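Side-chain contacts in extracellular invertase (Aspergillus kawachii, PDB 5XH8), which probably hydrolyses sucrose and transfers its fructosyl unit to acceptors, yielding fructooligosaccharides such as 1-kestose, as a family GH32 beta-fructofuranosidase: residues Ser67-Asp72 and Gln77-Gly82; Lys324-Pro327 and Pro332-Lys335. One frame throughout, in Å; residues are numbered along the deposited sequence.

Contact 1 (Ser67-Asp72 and Gln77-Gly82)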
loop_
_atom_site.group_PDB
_atom_site.type_symbol
_atom_site.label_atom_id
_atom_site.label_comp_id
_atom_site.label_asym_id
_atom_site.label_seq_id
_atom_site.Cartn_x
_atom_site.Cartn_y
_atom_site.Cartn_z
ATOM N N SER A 67 -17.868 5.826 19.344
ATOM C CA SER A 67 -19.137 6.278 18.786
ATOM C C SER A 67 -20.294 6.252 19.787
ATOM O O SER A 67 -20.271 5.552 20.795
ATOM C CB SER A 67 -19.472 5.436 17.537
ATOM O OG SER A 67 -20.559 5.974 16.821
ATOM N N ALA A 68 -21.298 7.061 19.487
ATOM C CA ALA A 68 -22.568 7.096 20.215
ATOM C C ALA A 68 -23.701 7.433 19.240
ATOM O O ALA A 68 -23.441 7.936 18.134
ATOM C CB ALA A 68 -22.511 8.150 21.316
ATOM N N THR A 69 -24.943 7.154 19.652
ATOM C CA THR A 69 -26.111 7.464 18.853
ATOM C C THR A 69 -26.994 8.482 19.554
ATOM O O THR A 69 -26.946 8.631 20.788
ATOM C CB THR A 69 -26.957 6.214 18.556
ATOM O OG1 THR A 69 -27.364 5.605 19.784
ATOM C CG2 THR A 69 -26.157 5.188 17.720
ATOM N N THR A 70 -27.785 9.189 18.749
ATOM C CA THR A 70 -28.821 10.065 19.257
ATOM C C THR A 70 -30.107 9.895 18.440
ATOM O O THR A 70 -30.048 9.773 17.195
ATOM C CB THR A 70 -28.376 11.518 19.282
ATOM O OG1 THR A 70 -29.444 12.332 19.783
ATOM C CG2 THR A 70 -27.962 12.031 17.905
ATOM N N ASP A 71 -31.254 9.877 19.136
ATOM C CA ASP A 71 -32.548 9.859 18.458
ATOM C C ASP A 71 -33.228 11.199 18.485
ATOM O O ASP A 71 -34.334 11.319 17.955
ATOM C CB ASP A 71 -33.469 8.752 18.999
ATOM C CG ASP A 71 -33.915 8.985 20.444
ATOM O OD1 ASP A 71 -34.127 10.126 20.854
ATOM O OD2 ASP A 71 -34.062 7.993 21.162
ATOM N N ASP A 72 -32.582 12.209 19.082
ATOM C CA ASP A 72 -33.203 13.526 19.226
ATOM C C ASP A 72 -32.276 14.707 18.921
ATOM O O ASP A 72 -32.717 15.872 18.909
ATOM C CB ASP A 72 -33.804 13.639 20.651
ATOM C CG ASP A 72 -32.739 13.467 21.757
ATOM O OD1 ASP A 72 -31.524 13.407 21.430
ATOM O OD2 ASP A 72 -33.097 13.386 22.949
ATOM N N GLN A 77 -26.450 8.022 23.535
ATOM C CA GLN A 77 -26.220 6.703 24.120
ATOM C C GLN A 77 -24.885 6.170 23.588
ATOM O O GLN A 77 -24.690 6.068 22.367
ATOM C CB GLN A 77 -27.314 5.710 23.692
ATOM C CG GLN A 77 -28.580 5.730 24.514
ATOM C CD GLN A 77 -29.357 7.045 24.451
ATOM O OE1 GLN A 77 -29.545 7.662 23.374
ATOM N NE2 GLN A 77 -29.845 7.480 25.625
ATOM N N ASP A 78 -24.009 5.749 24.487
ATOM C CA ASP A 78 -22.750 5.138 24.087
ATOM C C ASP A 78 -22.974 3.849 23.296
ATOM O O ASP A 78 -23.884 3.104 23.596
ATOM C CB ASP A 78 -21.904 4.808 25.306
ATOM C CG ASP A 78 -21.408 6.046 26.007
ATOM O OD1 ASP A 78 -20.656 6.826 25.372
ATOM O OD2 ASP A 78 -21.836 6.258 27.168
ATOM N N LEU A 79 -22.125 3.608 22.297
ATOM C CA LEU A 79 -21.956 2.283 21.731
ATOM C C LEU A 79 -20.780 1.652 22.434
ATOM O O LEU A 79 -19.807 2.341 22.736
ATOM C CB LEU A 79 -21.768 2.346 20.212
ATOM C CG LEU A 79 -22.995 2.906 19.484
ATOM C CD1 LEU A 79 -22.669 3.308 18.048
ATOM C CD2 LEU A 79 -24.186 1.949 19.508
ATOM N N ASN A 80 -20.877 0.352 22.724
ATOM C CA ASN A 80 -19.795 -0.410 23.394
ATOM C C ASN A 80 -19.313 0.152 24.694
ATOM O O ASN A 80 -18.126 -0.002 25.007
ATOM C CB ASN A 80 -18.523 -0.467 22.547
ATOM C CG ASN A 80 -18.765 -0.948 21.170
ATOM O OD1 ASN A 80 -18.224 -0.401 20.218
ATOM N ND2 ASN A 80 -19.560 -1.979 21.045
ATOM N N GLN A 81 -20.181 0.840 25.420
ATOM C CA GLN A 81 -19.790 1.504 26.653
ATOM C C GLN A 81 -18.585 2.427 26.457
ATOM O O GLN A 81 -17.783 2.607 27.379
ATOM C CB GLN A 81 -19.500 0.462 27.748
ATOM C CG GLN A 81 -20.520 -0.669 27.839
ATOM C CD GLN A 81 -20.079 -1.724 28.834
ATOM O OE1 GLN A 81 -19.623 -2.805 28.451
ATOM N NE2 GLN A 81 -20.162 -1.393 30.118
ATOM N N GLY A 82 -18.474 2.996 25.244
ATOM C CA GLY A 82 -17.452 3.941 24.912
ATOM C C GLY A 82 -16.228 3.349 24.269
ATOM O O GLY A 82 -15.424 4.101 23.770
HETATM O O HOH W 1 -17.799 3.724 21.348
HETATM O O HOH W 2 -19.010 6.495 23.225
HETATM O O HOH W 3 -29.486 6.828 20.780
HETATM O O HOH W 4 -31.022 9.966 22.003
#
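The side-chain amide of Gln-77 reaches Thr-69 through water: OE1 accepts from water 3, which in turn lies 2.6 Å from Thr-69 OG1. The amide's other end, NE2, bonds to Asp-602, so both polar atoms have partners and the rotation of the group is defined. This exchange takes place on an antiparallel beta hairpin at the margin of a mixed sheet of the GH32 beta-propeller, where strand 77-78 pairs with strand 65-70. OE1 also accepts from water 4, held in turn by Asp-71 N. The torsion of Thr-69 (chi1 58°) sets OG1 between its backbone N and carbonyl carbon, within reach of water 3, and swings CG2 over to Leu-79.

Register is fixed by a hydrogen-bonded pair: Thr-69 N gives to Gln-77 O at 2.9 Å, and Gln-77 N returns a bond of 2.9 Å to Thr-69 O, with the donor in the carbonyl plane. Leu-79 N continues the pairing to Ser-67 O at 3.1 Å, where the donor is tilted 29° from that plane. On the face bearing Ala-68 and Asp-78, the methyl CB of Ala-68 comes within 3.2 Å of Gln-77 O, while Trp-600 touches both residues. Asp-78 OD1 accepts from water 2, which also serves Ser-67 O, and forms a salt bridge with Arg-603. On the Thr-69 face, Leu-79 lays CD1 4.0 Å from Thr-69 CG2, the two side chains crossing at about a right angle. The same CD1 lies 3.6 Å from Ser-67 OG, a hydroxyl engaged with Val-56 O.

Contact 2 (Lys324-Pro327 and Pro332-Lys335); sequences KVLP and PSTK
Ser-333 OG is held by several partners where helix 331-336 meets the end of strand 318-326. It donates to water 5 at 2.5 Å, and it is also hydrogen-bonded to Ser-330 OG and Arg-341 NH2. The setting is a strand-turn-helix connection within the beta-propeller: the helix lies in the link between strands 318-326 and 341-348, which are antiparallel neighbours. Water 5 ties the two segments together by giving a proton to Leu-326 O, 2.7 Å away. Ser-333 carries OG beside its backbone N and anti to its carbonyl carbon (chi1 -58°), a setting that brings the hydroxyl to the strand end. Pro-327 O lies 3.2 Å from Ser-333 OG. The same carbonyl is hydrogen-bonded to Ser-330 OG, so through Ser-330 the turn meets both the strand end and the serine of the helix.

The interface is small, 136 Å² in all, and its apolar part is carried by Leu-326. This leucine has CG anti to the backbone N (chi1 177°), placing one branch beside the serine hydroxyl. Leu-326 also touches Thr-47, Leu-73, Arg-341 and Ile-343, and Leu-73 also touches Pro-332. Arg-341 serves twice, pairing through its backbone with Leu-326 and through NH2 with the serine, which links the helix to the neighbouring strand as well. Of the leucine's carbons, CD2 comes nearest, 3.7 Å from Ser-333 OG.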
loop_
_atom_site.group_PDB
_atom_site.type_symbol
_atom_site.label_atom_id
_atom_site.label_comp_id
_atom_site.label_asym_id
_atom_site.label_seq_id
_atom_site.Cartn_x
_atom_site.Cartn_y
_atom_site.Cartn_z
ATOM N N LYS A 324 -21.910 16.402 9.110
ATOM C CA LYS A 324 -22.573 15.430 8.271
ATOM C C LYS A 324 -23.963 15.925 7.935
ATOM O O LYS A 324 -24.611 16.572 8.756
ATOM C CB LYS A 324 -22.699 14.092 9.006
ATOM C CG LYS A 324 -23.059 12.891 8.145
ATOM C CD LYS A 324 -21.933 12.542 7.164
ATOM C CE LYS A 324 -22.118 11.176 6.491
ATOM N NZ LYS A 324 -20.942 10.914 5.604
ATOM N N VAL A 325 -24.425 15.551 6.751
ATOM C CA VAL A 325 -25.813 15.708 6.354
ATOM C C VAL A 325 -26.691 14.922 7.296
ATOM O O VAL A 325 -26.438 13.743 7.569
ATOM C CB VAL A 325 -26.054 15.189 4.907
ATOM C CG1 VAL A 325 -27.545 15.197 4.565
ATOM C CG2 VAL A 325 -25.287 16.067 3.938
ATOM N N LEU A 326 -27.724 15.583 7.805
ATOM C CA LEU A 326 -28.751 14.920 8.622
ATOM C C LEU A 326 -30.082 15.118 7.900
ATOM O O LEU A 326 -30.573 16.254 7.825
ATOM C CB LEU A 326 -28.803 15.554 10.032
ATOM C CG LEU A 326 -29.863 15.026 11.002
ATOM C CD1 LEU A 326 -29.615 13.562 11.368
ATOM C CD2 LEU A 326 -29.946 15.902 12.256
ATOM N N PRO A 327 -30.651 14.040 7.343
ATOM C CA PRO A 327 -31.862 14.289 6.564
ATOM C C PRO A 327 -33.103 14.565 7.423
ATOM O O PRO A 327 -33.218 14.096 8.574
ATOM C CB PRO A 327 -32.025 13.004 5.733
ATOM C CG PRO A 327 -31.343 11.963 6.522
ATOM C CD PRO A 327 -30.209 12.640 7.234
ATOM N N PRO A 332 -34.248 12.367 14.822
ATOM C CA PRO A 332 -34.291 13.722 15.415
ATOM C C PRO A 332 -35.118 14.730 14.615
ATOM O O PRO A 332 -35.943 15.471 15.194
ATOM C CB PRO A 332 -32.823 14.181 15.440
ATOM C CG PRO A 332 -32.007 12.948 15.262
ATOM C CD PRO A 332 -32.869 11.881 14.632
ATOM N N SER A 333 -34.873 14.773 13.312
ATOM C CA SER A 333 -35.536 15.748 12.427
ATOM C C SER A 333 -37.063 15.539 12.302
ATOM O O SER A 333 -37.817 16.502 12.200
ATOM C CB SER A 333 -34.882 15.725 11.049
ATOM O OG SER A 333 -33.503 16.022 11.158
ATOM N N THR A 334 -37.490 14.280 12.300
ATOM C CA THR A 334 -38.902 13.924 12.334
ATOM C C THR A 334 -39.576 14.445 13.609
ATOM O O THR A 334 -40.682 14.981 13.541
ATOM C CB THR A 334 -39.087 12.403 12.192
ATOM O OG1 THR A 334 -38.577 12.008 10.918
ATOM C CG2 THR A 334 -40.571 11.983 12.282
ATOM N N LYS A 335 -38.911 14.341 14.760
ATOM C CA LYS A 335 -39.474 14.892 16.005
ATOM C C LYS A 335 -39.518 16.410 16.016
ATOM O O LYS A 335 -40.464 16.990 16.528
ATOM C CB LYS A 335 -38.721 14.405 17.242
ATOM C CG LYS A 335 -38.849 12.912 17.487
ATOM C CD LYS A 335 -37.792 12.444 18.466
ATOM C CE LYS A 335 -37.625 10.955 18.397
ATOM N NZ LYS A 335 -36.698 10.497 19.443
HETATM O O HOH W 5 -32.346 17.454 9.423
#

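Both contacts reach the same mixed sheet of the propeller, their centres about 16 Å apart, but they use it differently. Contact 1 is partly buried and pairs two strands at the sheet margin, with direct backbone bonds supplemented by bridging waters. Contact 2 is buried and joins a strand end to a short helix, relying on a serine hydroxyl and one water instead of backbone pairing. They meet directly: Asp-71 OD1 of contact 1 forms a salt bridge of 3.0 Å with Lys-335 NZ of contact 2. Beside it, Pro-332 CB packs 3.6 Å from Asp-72 C, so the helix rests against the turn of the hairpin.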